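Local coordinates for Cobalt/magnesium transport protein CorA (Methanocaldococcus jannaschii, PDB 4EGW) that mediates the influx of magnesium ions across the cell membrane as a homopentamer that alternates between open and closed states, at residues Met23-Ala28 and Asp57-Glu62; Ile27-Asp32 and Ile51-Tyr56; Leu81-Ile86 and Ile126-Ile131; Tyr96-Lys101 and Leu114-Lys119. One frame throughout, in Å; residues are numbered along the deposited sequence.

Contact 1 (Met23-Ala28 and Asp57-Glu62)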
loop_
_atom_site.group_PDB
_atom_site.type_symbol
_atom_site.label_atom_id
_atom_site.label_comp_id
_atom_site.label_asym_id
_atom_site.label_seq_id
_atom_site.Cartn_x
_atom_site.Cartn_y
_atom_site.Cartn_z
ATOM N N MET A 23 28.045 18.939 -2.041
ATOM C CA MET A 23 27.341 18.292 -3.154
ATOM C C MET A 23 27.934 16.936 -3.537
ATOM O O MET A 23 28.465 16.748 -4.628
ATOM C CB MET A 23 27.310 19.193 -4.387
ATOM C CG MET A 23 26.525 18.628 -5.554
ATOM S SD MET A 23 24.915 19.411 -5.749
ATOM C CE MET A 23 25.402 20.987 -6.431
ATOM N N ILE A 24 27.799 15.982 -2.632
ATOM C CA ILE A 24 28.317 14.639 -2.828
ATOM C C ILE A 24 27.563 13.973 -3.992
ATOM O O ILE A 24 26.505 14.448 -4.410
ATOM C CB ILE A 24 28.156 13.827 -1.500
ATOM C CG1 ILE A 24 29.515 13.548 -0.845
ATOM C CG2 ILE A 24 27.374 12.543 -1.711
ATOM C CD1 ILE A 24 29.421 12.805 0.505
ATOM N N THR A 25 28.150 12.931 -4.571
ATOM C CA THR A 25 27.365 11.967 -5.326
ATOM C C THR A 25 27.306 10.713 -4.454
ATOM O O THR A 25 28.317 10.059 -4.230
ATOM C CB THR A 25 27.986 11.683 -6.706
ATOM O OG1 THR A 25 27.082 12.098 -7.739
ATOM C CG2 THR A 25 28.282 10.214 -6.881
ATOM N N VAL A 26 26.128 10.403 -3.922
ATOM C CA VAL A 26 26.026 9.424 -2.833
ATOM C C VAL A 26 26.603 8.031 -3.179
ATOM O O VAL A 26 27.161 7.349 -2.323
ATOM C CB VAL A 26 24.573 9.343 -2.253
ATOM C CG1 VAL A 26 24.378 10.326 -1.094
ATOM C CG2 VAL A 26 23.566 9.638 -3.332
ATOM N N ILE A 27 26.452 7.608 -4.428
ATOM C CA ILE A 27 27.102 6.391 -4.930
ATOM C C ILE A 27 27.108 5.184 -3.989
ATOM O O ILE A 27 28.152 4.800 -3.465
ATOM C CB ILE A 27 28.513 6.658 -5.494
ATOM C CG1 ILE A 27 29.142 5.352 -5.998
ATOM C CG2 ILE A 27 29.402 7.316 -4.457
ATOM C CD1 ILE A 27 28.153 4.287 -6.505
ATOM N N ALA A 28 25.941 4.587 -3.784
ATOM C CA ALA A 28 25.829 3.426 -2.915
ATOM C C ALA A 28 25.643 2.170 -3.745
ATOM O O ALA A 28 24.598 1.979 -4.354
ATOM C CB ALA A 28 24.662 3.602 -1.941
ATOM N N ASP A 57 23.228 6.481 -7.734
ATOM C CA ASP A 57 23.900 7.769 -7.903
ATOM C C ASP A 57 25.427 7.678 -7.848
ATOM O O ASP A 57 26.059 8.367 -7.047
ATOM C CB ASP A 57 23.395 8.726 -6.816
ATOM C CG ASP A 57 23.747 10.174 -7.085
ATOM O OD1 ASP A 57 23.684 10.604 -8.262
ATOM O OD2 ASP A 57 24.075 10.884 -6.106
ATOM N N PRO A 58 26.023 6.831 -8.701
ATOM C CA PRO A 58 27.454 6.490 -8.657
ATOM C C PRO A 58 28.430 7.566 -9.142
ATOM O O PRO A 58 28.160 8.198 -10.158
ATOM C CB PRO A 58 27.540 5.291 -9.605
ATOM C CG PRO A 58 26.470 5.541 -10.596
ATOM C CD PRO A 58 25.337 6.162 -9.820
ATOM N N LYS A 59 29.565 7.733 -8.458
ATOM C CA LYS A 59 30.656 8.548 -8.994
ATOM C C LYS A 59 31.310 7.714 -10.088
ATOM O O LYS A 59 31.546 6.521 -9.904
ATOM C CB LYS A 59 31.656 8.972 -7.904
ATOM C CG LYS A 59 32.109 7.861 -6.955
ATOM C CD LYS A 59 33.152 8.358 -5.952
ATOM C CE LYS A 59 32.584 8.477 -4.536
ATOM N NZ LYS A 59 32.367 7.155 -3.869
ATOM N N ASP A 60 31.574 8.318 -11.237
ATOM C CA ASP A 60 31.789 7.504 -12.426
ATOM C C ASP A 60 33.037 6.657 -12.308
ATOM O O ASP A 60 33.304 5.797 -13.146
ATOM C CB ASP A 60 31.710 8.316 -13.732
ATOM C CG ASP A 60 32.819 9.310 -13.872
ATOM O OD1 ASP A 60 33.352 9.750 -12.837
ATOM O OD2 ASP A 60 33.154 9.649 -15.026
ATOM N N GLU A 61 33.797 6.908 -11.251
ATOM C CA GLU A 61 34.842 5.984 -10.844
ATOM C C GLU A 61 34.167 4.637 -10.545
ATOM O O GLU A 61 34.520 3.606 -11.128
ATOM C CB GLU A 61 35.564 6.511 -9.597
ATOM C CG GLU A 61 35.407 8.015 -9.361
ATOM C CD GLU A 61 36.258 8.871 -10.297
ATOM O OE1 GLU A 61 37.399 8.462 -10.615
ATOM O OE2 GLU A 61 35.785 9.960 -10.706
ATOM N N GLU A 62 33.179 4.682 -9.646
ATOM C CA GLU A 62 32.415 3.513 -9.207
ATOM C C GLU A 62 31.563 2.921 -10.325
ATOM O O GLU A 62 31.305 1.714 -10.357
ATOM C CB GLU A 62 31.515 3.866 -8.010
ATOM C CG GLU A 62 32.240 4.015 -6.666
ATOM C CD GLU A 62 31.353 3.688 -5.461
ATOM O OE1 GLU A 62 30.531 2.743 -5.553
ATOM O OE2 GLU A 62 31.467 4.389 -4.425
#

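Contact 2 (Ile27-Asp32 and Ile51-Tyr56)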
loop_
_atom_site.group_PDB
_atom_site.type_symbol
_atom_site.label_atom_id
_atom_site.label_comp_id
_atom_site.label_asym_id
_atom_site.label_seq_id
_atom_site.Cartn_x
_atom_site.Cartn_y
_atom_site.Cartn_z
ATOM N N ILE A 27 26.452 7.608 -4.428
ATOM C CA ILE A 27 27.102 6.391 -4.930
ATOM C C ILE A 27 27.108 5.184 -3.989
ATOM O O ILE A 27 28.152 4.800 -3.465
ATOM C CB ILE A 27 28.513 6.658 -5.494
ATOM C CG1 ILE A 27 29.142 5.352 -5.998
ATOM C CG2 ILE A 27 29.402 7.316 -4.457
ATOM C CD1 ILE A 27 28.153 4.287 -6.505
ATOM N N ALA A 28 25.941 4.587 -3.784
ATOM C CA ALA A 28 25.829 3.426 -2.915
ATOM C C ALA A 28 25.643 2.170 -3.745
ATOM O O ALA A 28 24.598 1.979 -4.354
ATOM C CB ALA A 28 24.662 3.602 -1.941
ATOM N N ILE A 29 26.645 1.300 -3.759
ATOM C CA ILE A 29 26.502 0.036 -4.460
ATOM C C ILE A 29 26.024 -1.023 -3.480
ATOM O O ILE A 29 26.740 -1.392 -2.548
ATOM C CB ILE A 29 27.821 -0.439 -5.074
ATOM C CG1 ILE A 29 28.418 0.645 -5.971
ATOM C CG2 ILE A 29 27.597 -1.717 -5.869
ATOM C CD1 ILE A 29 27.678 0.825 -7.273
ATOM N N ALA A 30 24.798 -1.490 -3.682
ATOM C CA ALA A 30 24.301 -2.629 -2.939
ATOM C C ALA A 30 24.401 -3.852 -3.844
ATOM O O ALA A 30 24.051 -3.795 -5.020
ATOM C CB ALA A 30 22.875 -2.399 -2.487
ATOM N N LYS A 31 24.898 -4.951 -3.285
ATOM C CA LYS A 31 25.174 -6.169 -4.040
ATOM C C LYS A 31 24.518 -7.371 -3.385
ATOM O O LYS A 31 24.927 -7.787 -2.304
ATOM C CB LYS A 31 26.683 -6.389 -4.062
ATOM C CG LYS A 31 27.445 -5.460 -3.103
ATOM C CD LYS A 31 27.327 -5.870 -1.625
ATOM C CE LYS A 31 26.127 -5.245 -0.898
ATOM N NZ LYS A 31 26.292 -3.800 -0.548
ATOM N N ASP A 32 23.529 -7.958 -4.045
ATOM C CA ASP A 32 22.771 -9.056 -3.445
ATOM C C ASP A 32 22.688 -10.244 -4.389
ATOM O O ASP A 32 22.441 -10.069 -5.577
ATOM C CB ASP A 32 21.355 -8.595 -3.090
ATOM C CG ASP A 32 21.315 -7.690 -1.863
ATOM O OD1 ASP A 32 22.400 -7.286 -1.383
ATOM O OD2 ASP A 32 20.197 -7.381 -1.382
ATOM N N ILE A 51 21.673 -12.363 -8.990
ATOM C CA ILE A 51 22.337 -11.338 -8.195
ATOM C C ILE A 51 21.610 -10.032 -8.442
ATOM O O ILE A 51 21.284 -9.697 -9.581
ATOM C CB ILE A 51 23.821 -11.150 -8.575
ATOM C CG1 ILE A 51 24.581 -12.474 -8.502
ATOM C CG2 ILE A 51 24.483 -10.100 -7.687
ATOM C CD1 ILE A 51 24.572 -13.251 -9.803
ATOM N N TRP A 52 21.341 -9.296 -7.373
ATOM C CA TRP A 52 20.715 -7.993 -7.514
ATOM C C TRP A 52 21.712 -6.909 -7.147
ATOM O O TRP A 52 22.089 -6.769 -5.983
ATOM C CB TRP A 52 19.467 -7.880 -6.635
ATOM C CG TRP A 52 18.801 -6.543 -6.748
ATOM C CD1 TRP A 52 19.001 -5.614 -7.724
ATOM C CD2 TRP A 52 17.839 -5.979 -5.847
ATOM N NE1 TRP A 52 18.220 -4.510 -7.492
ATOM C CE2 TRP A 52 17.495 -4.708 -6.346
ATOM C CE3 TRP A 52 17.231 -6.427 -4.671
ATOM C CZ2 TRP A 52 16.570 -3.878 -5.712
ATOM C CZ3 TRP A 52 16.313 -5.597 -4.040
ATOM C CH2 TRP A 52 15.992 -4.336 -4.564
ATOM N N ILE A 53 22.141 -6.150 -8.148
ATOM C CA ILE A 53 22.982 -4.989 -7.905
ATOM C C ILE A 53 22.145 -3.728 -8.044
ATOM O O ILE A 53 21.561 -3.463 -9.094
ATOM C CB ILE A 53 24.175 -4.922 -8.879
ATOM C CG1 ILE A 53 24.964 -6.225 -8.834
ATOM C CG2 ILE A 53 25.083 -3.737 -8.548
ATOM C CD1 ILE A 53 26.229 -6.172 -9.641
ATOM N N ASP A 54 22.059 -2.964 -6.964
ATOM C CA ASP A 54 21.417 -1.664 -7.024
ATOM C C ASP A 54 22.491 -0.607 -6.949
ATOM O O ASP A 54 23.288 -0.571 -6.010
ATOM C CB ASP A 54 20.422 -1.481 -5.884
ATOM C CG ASP A 54 19.774 -0.115 -5.902
ATOM O OD1 ASP A 54 18.941 0.121 -6.797
ATOM O OD2 ASP A 54 20.093 0.716 -5.023
ATOM N N CYS A 55 22.526 0.244 -7.959
ATOM C CA CYS A 55 23.524 1.288 -7.994
ATOM C C CYS A 55 22.869 2.655 -7.871
ATOM O O CYS A 55 22.221 3.143 -8.805
ATOM C CB CYS A 55 24.321 1.203 -9.286
ATOM S SG CYS A 55 25.573 2.463 -9.390
ATOM N N TYR A 56 23.070 3.288 -6.721
ATOM C CA TYR A 56 22.439 4.566 -6.467
ATOM C C TYR A 56 23.426 5.709 -6.667
ATOM O O TYR A 56 24.347 5.881 -5.870
ATOM C CB TYR A 56 21.888 4.597 -5.035
ATOM C CG TYR A 56 21.383 5.961 -4.608
ATOM C CD1 TYR A 56 20.925 6.876 -5.549
ATOM C CD2 TYR A 56 21.376 6.340 -3.269
ATOM C CE1 TYR A 56 20.473 8.120 -5.176
ATOM C CE2 TYR A 56 20.916 7.591 -2.886
ATOM C CZ TYR A 56 20.468 8.479 -3.848
ATOM O OH TYR A 56 20.012 9.735 -3.496
#

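Contact 3 (Leu81-Ile86 and Ile126-Ile131)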
loop_
_atom_site.group_PDB
_atom_site.type_symbol
_atom_site.label_atom_id
_atom_site.label_comp_id
_atom_site.label_asym_id
_atom_site.label_seq_id
_atom_site.Cartn_x
_atom_site.Cartn_y
_atom_site.Cartn_z
ATOM N N LEU A 81 20.922 6.107 -15.341
ATOM C CA LEU A 81 21.089 7.226 -14.420
ATOM C C LEU A 81 20.412 8.498 -14.904
ATOM O O LEU A 81 20.543 9.545 -14.270
ATOM C CB LEU A 81 22.566 7.505 -14.167
ATOM C CG LEU A 81 23.247 6.497 -13.255
ATOM C CD1 LEU A 81 24.701 6.843 -13.132
ATOM C CD2 LEU A 81 22.580 6.481 -11.892
ATOM N N ASP A 82 19.723 8.428 -16.039
ATOM C CA ASP A 82 18.976 9.587 -16.520
ATOM C C ASP A 82 17.576 9.491 -15.938
ATOM O O ASP A 82 16.832 8.554 -16.220
ATOM C CB ASP A 82 18.951 9.642 -18.053
ATOM C CG ASP A 82 18.471 10.990 -18.591
ATOM O OD1 ASP A 82 17.804 11.745 -17.849
ATOM O OD2 ASP A 82 18.754 11.291 -19.770
ATOM N N GLU A 83 17.235 10.453 -15.091
ATOM C CA GLU A 83 15.978 10.396 -14.370
ATOM C C GLU A 83 14.864 11.084 -15.147
ATOM O O GLU A 83 13.708 11.078 -14.721
ATOM C CB GLU A 83 16.117 10.968 -12.952
ATOM C CG GLU A 83 16.601 12.410 -12.874
ATOM C CD GLU A 83 18.081 12.517 -12.550
ATOM O OE1 GLU A 83 18.418 13.049 -11.469
ATOM O OE2 GLU A 83 18.909 12.073 -13.378
ATOM N N GLN A 84 15.218 11.674 -16.289
ATOM C CA GLN A 84 14.211 12.195 -17.208
ATOM C C GLN A 84 13.726 11.117 -18.181
ATOM O O GLN A 84 12.692 11.284 -18.823
ATOM C CB GLN A 84 14.732 13.412 -17.981
ATOM C CG GLN A 84 14.810 14.698 -17.171
ATOM C CD GLN A 84 15.093 15.914 -18.036
ATOM O OE1 GLN A 84 15.139 15.824 -19.267
ATOM N NE2 GLN A 84 15.290 17.061 -17.392
ATOM N N GLU A 85 14.450 9.998 -18.251
ATOM C CA GLU A 85 14.148 8.927 -19.204
ATOM C C GLU A 85 12.703 8.450 -19.136
ATOM O O GLU A 85 12.172 8.193 -18.055
ATOM C CB GLU A 85 15.067 7.731 -18.969
ATOM C CG GLU A 85 16.508 7.946 -19.381
ATOM C CD GLU A 85 16.706 7.879 -20.884
ATOM O OE1 GLU A 85 17.830 8.163 -21.340
ATOM O OE2 GLU A 85 15.750 7.539 -21.612
ATOM N N ILE A 86 12.075 8.311 -20.298
ATOM C CA ILE A 86 10.725 7.776 -20.363
ATOM C C ILE A 86 10.752 6.280 -20.132
ATOM O O ILE A 86 11.479 5.562 -20.814
ATOM C CB ILE A 86 10.085 8.034 -21.727
ATOM C CG1 ILE A 86 9.865 9.541 -21.933
ATOM C CG2 ILE A 86 8.787 7.250 -21.858
ATOM C CD1 ILE A 86 9.141 10.247 -20.783
ATOM N N ILE A 126 19.485 0.610 -11.499
ATOM C CA ILE A 126 20.341 1.775 -11.450
ATOM C C ILE A 126 19.519 3.067 -11.402
ATOM O O ILE A 126 18.630 3.298 -12.236
ATOM C CB ILE A 126 21.330 1.771 -12.631
ATOM C CG1 ILE A 126 22.319 2.925 -12.501
ATOM C CG2 ILE A 126 20.591 1.801 -13.964
ATOM C CD1 ILE A 126 23.756 2.461 -12.468
ATOM N N HIS A 127 19.804 3.894 -10.400
ATOM C CA HIS A 127 19.079 5.138 -10.232
ATOM C C HIS A 127 19.960 6.262 -9.725
ATOM O O HIS A 127 20.812 6.052 -8.865
ATOM C CB HIS A 127 17.872 4.944 -9.309
ATOM C CG HIS A 127 18.190 4.288 -8.001
ATOM N ND1 HIS A 127 18.192 4.975 -6.805
ATOM C CD2 HIS A 127 18.486 3.002 -7.695
ATOM C CE1 HIS A 127 18.488 4.145 -5.820
ATOM N NE2 HIS A 127 18.670 2.942 -6.332
ATOM N N SER A 128 19.764 7.451 -10.286
ATOM C CA SER A 128 20.426 8.657 -9.811
ATOM C C SER A 128 19.750 9.280 -8.589
ATOM O O SER A 128 20.394 9.973 -7.799
ATOM C CB SER A 128 20.540 9.682 -10.934
ATOM O OG SER A 128 21.362 9.183 -11.976
ATOM N N ASP A 129 18.448 9.062 -8.450
ATOM C CA ASP A 129 17.717 9.554 -7.284
ATOM C C ASP A 129 17.379 8.378 -6.381
ATOM O O ASP A 129 17.198 7.258 -6.854
ATOM C CB ASP A 129 16.431 10.285 -7.693
ATOM C CG ASP A 129 16.604 11.799 -7.764
ATOM O OD1 ASP A 129 17.445 12.350 -7.026
ATOM O OD2 ASP A 129 15.885 12.444 -8.555
ATOM N N LYS A 130 17.308 8.616 -5.080
ATOM C CA LYS A 130 16.888 7.550 -4.197
ATOM C C LYS A 130 15.543 7.069 -4.700
ATOM O O LYS A 130 14.749 7.844 -5.238
ATOM C CB LYS A 130 16.748 8.050 -2.767
ATOM C CG LYS A 130 17.111 7.018 -1.709
ATOM C CD LYS A 130 16.442 5.649 -1.922
ATOM C CE LYS A 130 17.431 4.590 -2.434
ATOM N NZ LYS A 130 17.204 3.232 -1.845
ATOM N N ILE A 131 15.301 5.777 -4.554
ATOM C CA ILE A 131 14.009 5.210 -4.879
ATOM C C ILE A 131 13.488 4.430 -3.678
ATOM O O ILE A 131 14.058 3.418 -3.264
ATOM C CB ILE A 131 14.081 4.341 -6.129
ATOM C CG1 ILE A 131 14.745 5.139 -7.247
ATOM C CG2 ILE A 131 12.686 3.870 -6.535
ATOM C CD1 ILE A 131 14.544 4.554 -8.603
#

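Contact 4 (Tyr96-Lys101 and Leu114-Lys119)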
loop_
_atom_site.group_PDB
_atom_site.type_symbol
_atom_site.label_atom_id
_atom_site.label_comp_id
_atom_site.label_asym_id
_atom_site.label_seq_id
_atom_site.Cartn_x
_atom_site.Cartn_y
_atom_site.Cartn_z
ATOM N N TYR A 96 18.934 -6.870 -21.083
ATOM C CA TYR A 96 17.598 -6.262 -21.092
ATOM C C TYR A 96 17.562 -4.961 -20.300
ATOM O O TYR A 96 18.287 -4.805 -19.312
ATOM C CB TYR A 96 16.536 -7.226 -20.555
ATOM C CG TYR A 96 15.954 -8.098 -21.635
ATOM C CD1 TYR A 96 15.033 -7.585 -22.537
ATOM C CD2 TYR A 96 16.346 -9.423 -21.776
ATOM C CE1 TYR A 96 14.505 -8.364 -23.547
ATOM C CE2 TYR A 96 15.821 -10.218 -22.782
ATOM C CZ TYR A 96 14.898 -9.683 -23.666
ATOM O OH TYR A 96 14.363 -10.456 -24.673
ATOM N N LEU A 97 16.727 -4.023 -20.740
ATOM C CA LEU A 97 16.632 -2.730 -20.068
ATOM C C LEU A 97 15.201 -2.291 -19.839
ATOM O O LEU A 97 14.415 -2.187 -20.781
ATOM C CB LEU A 97 17.382 -1.633 -20.841
ATOM C CG LEU A 97 17.282 -0.202 -20.272
ATOM C CD1 LEU A 97 17.797 -0.121 -18.841
ATOM C CD2 LEU A 97 18.019 0.801 -21.142
ATOM N N ILE A 98 14.873 -2.028 -18.578
ATOM C CA ILE A 98 13.612 -1.391 -18.237
ATOM C C ILE A 98 13.875 -0.053 -17.573
ATOM O O ILE A 98 14.606 0.045 -16.586
ATOM C CB ILE A 98 12.730 -2.244 -17.293
ATOM C CG1 ILE A 98 12.709 -3.717 -17.729
ATOM C CG2 ILE A 98 11.310 -1.648 -17.207
ATOM C CD1 ILE A 98 13.891 -4.522 -17.242
ATOM N N ILE A 99 13.293 0.979 -18.156
ATOM C CA ILE A 99 13.234 2.284 -17.541
ATOM C C ILE A 99 11.890 2.322 -16.836
ATOM O O ILE A 99 10.887 1.833 -17.363
ATOM C CB ILE A 99 13.294 3.412 -18.609
ATOM C CG1 ILE A 99 14.541 3.254 -19.499
ATOM C CG2 ILE A 99 13.221 4.803 -17.950
ATOM C CD1 ILE A 99 15.855 3.256 -18.741
ATOM N N TYR A 100 11.854 2.881 -15.640
ATOM C CA TYR A 100 10.600 2.920 -14.926
ATOM C C TYR A 100 10.533 4.177 -14.091
ATOM O O TYR A 100 11.558 4.664 -13.620
ATOM C CB TYR A 100 10.499 1.693 -14.043
ATOM C CG TYR A 100 9.104 1.170 -13.882
ATOM C CD1 TYR A 100 8.497 0.443 -14.891
ATOM C CD2 TYR A 100 8.393 1.394 -12.711
ATOM C CE1 TYR A 100 7.215 -0.048 -14.741
ATOM C CE2 TYR A 100 7.114 0.908 -12.549
ATOM C CZ TYR A 100 6.527 0.185 -13.565
ATOM O OH TYR A 100 5.249 -0.297 -13.399
ATOM N N LYS A 101 9.328 4.717 -13.931
ATOM C CA LYS A 101 9.131 5.916 -13.121
ATOM C C LYS A 101 8.669 5.570 -11.715
ATOM O O LYS A 101 7.614 4.967 -11.517
ATOM C CB LYS A 101 8.124 6.866 -13.768
ATOM C CG LYS A 101 8.686 7.666 -14.926
ATOM C CD LYS A 101 9.364 8.949 -14.482
ATOM C CE LYS A 101 10.023 9.598 -15.659
ATOM N NZ LYS A 101 10.680 10.847 -15.220
ATOM N N LEU A 114 14.393 5.184 -13.119
ATOM C CA LEU A 114 15.484 4.271 -12.866
ATOM C C LEU A 114 15.583 3.309 -14.021
ATOM O O LEU A 114 14.572 2.923 -14.606
ATOM C CB LEU A 114 15.291 3.513 -11.554
ATOM C CG LEU A 114 13.974 2.819 -11.207
ATOM C CD1 LEU A 114 13.081 2.650 -12.399
ATOM C CD2 LEU A 114 14.267 1.473 -10.565
ATOM N N GLY A 115 16.812 2.994 -14.404
ATOM C CA GLY A 115 17.051 1.905 -15.320
ATOM C C GLY A 115 17.149 0.589 -14.580
ATOM O O GLY A 115 17.738 0.500 -13.495
ATOM N N ILE A 116 16.618 -0.452 -15.201
ATOM C CA ILE A 116 16.764 -1.789 -14.678
ATOM C C ILE A 116 17.304 -2.659 -15.794
ATOM O O ILE A 116 16.604 -2.921 -16.773
ATOM C CB ILE A 116 15.400 -2.328 -14.289
ATOM C CG1 ILE A 116 14.833 -1.507 -13.133
ATOM C CG2 ILE A 116 15.483 -3.812 -13.963
ATOM C CD1 ILE A 116 13.427 -1.896 -12.755
ATOM N N TYR A 117 18.533 -3.132 -15.650
ATOM C CA TYR A 117 19.120 -3.955 -16.697
ATOM C C TYR A 117 19.088 -5.411 -16.268
ATOM O O TYR A 117 19.357 -5.735 -15.112
ATOM C CB TYR A 117 20.562 -3.534 -16.981
ATOM C CG TYR A 117 20.748 -2.088 -17.394
ATOM C CD1 TYR A 117 20.368 -1.053 -16.555
ATOM C CD2 TYR A 117 21.339 -1.759 -18.606
ATOM C CE1 TYR A 117 20.552 0.266 -16.912
ATOM C CE2 TYR A 117 21.531 -0.439 -18.976
ATOM C CZ TYR A 117 21.136 0.572 -18.123
ATOM O OH TYR A 117 21.311 1.897 -18.477
ATOM N N ILE A 118 18.758 -6.299 -17.190
ATOM C CA ILE A 118 18.806 -7.717 -16.873
ATOM C C ILE A 118 19.759 -8.465 -17.776
ATOM O O ILE A 118 19.492 -8.646 -18.960
ATOM C CB ILE A 118 17.435 -8.350 -17.007
ATOM C CG1 ILE A 118 16.490 -7.700 -16.001
ATOM C CG2 ILE A 118 17.534 -9.844 -16.808
ATOM C CD1 ILE A 118 15.149 -8.344 -15.940
ATOM N N LYS A 119 20.854 -8.934 -17.201
ATOM C CA LYS A 119 21.852 -9.663 -17.967
ATOM C C LYS A 119 21.994 -11.062 -17.386
ATOM O O LYS A 119 22.470 -11.237 -16.259
ATOM C CB LYS A 119 23.189 -8.921 -17.932
ATOM C CG LYS A 119 24.110 -9.275 -19.080
ATOM C CD LYS A 119 25.357 -8.410 -19.089
ATOM C CE LYS A 119 26.469 -9.121 -19.807
ATOM N NZ LYS A 119 27.760 -8.453 -19.545
#

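Contact 1 (Met23-Ala28 and Asp57-Glu62)
Ile27 packs against Pro58, Lys59 and Glu62 at a G1 beta bulge, in which Ile27 and Ala28 both face Tyr56 and strand 28-33 starts beside the turn from strand 51-56 into helix 60-70. The tight part is centred on Ile27, whose CA lies 3.7 Å from the CA of Pro58. Its CG1 points anti to the backbone N, and CG2 is left facing Lys59; Ile27 CG2 to Lys59 CG is 3.7 Å, and the two side chains meet at about a right angle. Several spacings from Ile27 to Pro58 and Glu62 are too short to be real, so the closeness there, and the placing of CD1, is doubtful in detail. Asp57 secures the loop before the bulge: with CG anti to its own N (chi1 -166°), OD2 accepts from Val26 N at 3.0 Å, and the donor sits 36° out of the carboxylate plane. A weak bond from Ile27 N to Asp57 O, whose position is uncertain, accompanies it. On the looser side Val26 and Lys59 are exposed to solvent, and the lysine bends over Ile27 CG2 at its third and fourth torsions. It ends in a salt bridge, Lys59 NZ meeting Glu62 OE2 at 3.0 Å on the anti side of the carboxylate.

Contact 2 (Ile27-Asp32 and Ile51-Tyr56)
The Tyr56 ring is approached obliquely by Ala28 CB from the partner strand, and it meets the ring of His127 nearly parallel, the planes about 10° apart. Further along, the indole of Trp52 meets His138 of helix 132-143, and its NE1 bonds to Thr125 OG1. Between these rings the buried Asp54 carboxylate is satisfied at both oxygens, OD1 by Thr125 OG1 and OD2 by His127 NE2, which should hold it from turning. Ala28 and Ala30 add only methyl groups to this face. The other face is largely apolar. There Ile29 CD1 touches Cys55 SG at 3.4 Å; Ile29 CG2, anti to the backbone N, lies 4.2 Å from Ile53 CG2, the two side chains side by side. Lys31 NZ folds back to Ile29 O at 3.2 Å, in the carbonyl plane and on a lone pair. The strand directions differ by 173°, and Ala28 with Tyr56, Ala30 with Asp54 and Asp32 with Trp52 are the hydrogen-bonded pairs. The bond from Trp52 N to Asp32 O is modelled improbably short. This is the antiparallel edge pair of a mixed sheet, with strand 28-33 outermost within the chain and 51-56 next to parallel strand 122-127, in CorA's cytoplasmic alpha/beta domain.

Contact 3 (Leu81-Ile86 and Ile126-Ile131)
An Asx turn lies in the loop that follows helix 74-80, and Leu81 of that loop touches Ile126 and Ser128 at the end of strand 122-127. Leu81 CD2 meets Ile126 CG1 at 3.6 Å, the two side chains crossing at about a right angle. Ser128 OG donates to Leu81 O; the modelled 2.5 Å is very short, so the length is doubtful. In the Asx turn itself, Asp82 OD1 accepts from Gln84 N at 3.0 Å, with an N-H...O angle of 153°. Strand 122-127 lies between strands 51-56 and 110-119 in the mixed sheet, so the loop is set against an inner strand. His127, the last residue of the strand, donates from ND1 to Asp129 O, a bond also modelled too short for its length to be relied on. Glu83 comes in from the loop with CG between its backbone N and carbonyl carbon (chi1 58°) and bends at the next torsion, which lays OE2 3.8 Å from Ser128 CB. Its OE1 is 3.9 Å from Asp129 OD2, the carboxylate planes 76° apart; the like charges may favour a raised proton affinity in one of them, although Asp129 OD2 also bonds to Thr112 OG1. With an alanine in place of Glu83 the carboxylate is gone, and a gap would probably open beside Ser128 CB and Asp129. The backbone O of Glu83 also receives Lys101 NZ, from strand 96-104.

Contact 4 (Tyr96-Lys101 and Leu114-Lys119)
Strands 96-101 and 114-119 run antiparallel at 163°, their axes 4.4 Å apart at closest approach. Tyr96 with Ile118, Ile98 with Ile116 and Tyr100 with Leu114 are the hydrogen-bonded pairs; Leu97 with Tyr117 and Ile99 with Gly115 are the non-hydrogen-bonded ones. Ile98 N to Ile116 O measures 2.7 Å and Tyr100 N to Leu114 O 2.9 Å; Ile116 N to Ile98 O is modelled too short for its length to be relied on. On the face of Leu97 and Tyr117 there is a CH-pi contact. In Leu97 the first two torsions, with CG anti to N and chi2 near 58°, together bring CD1 over the centre of the Tyr117 ring, 3.4 Å from the centroid and 12° off the normal. At Gly115 a beta carbon would point to this face and crowd Tyr117 CE1; the glycine CA is met by Ile99 CD1 at 3.9 Å. The phenol OH bonds to Asp76 O and Gly80 N. An alanine in place of Tyr117 takes away the ring and hydroxyl, which would probably open a gap under Leu97 CD1 and leave Asp76 O and Gly80 N without this partner. On the other face Ile98 CD1 reaches Ile116 CG2 at 3.7 Å and Ile118 CD1 at 4.2 Å, while Tyr96 CB lies against Ile118 CB. Helix 74-80 covers the Leu97, Ile99 and Tyr117 face through Leu77 and Ile79; helix 193-225 covers Tyr100 through Val219 and Leu220. The hairpin lies in the sheet between strands 88-90 and 122-127.

Contact 4 is wholly buried, whereas contacts 1, 2 and 3 are partly open. Contacts 2 and 4 are both antiparallel ladders of the same sheet, but at different places: contact 2 at its edge, with polar groups among its side chains, and contact 4 further in, with mostly apolar packing. Contact 1 shares Ile27 and Ala28 with contact 2 and holds the loop before its edge strand by one bond to the Asp57 carboxylate, while its salt bridge is internal to 57-62. Contact 3 touches all the others: Asp57 N meets His127 O, Cys55 O meets His127 N, and Ile126 N meets Gly115 O. Contact 4 is nested in the chain loop that contact 3 closes; contacts 1 and 4 do not touch.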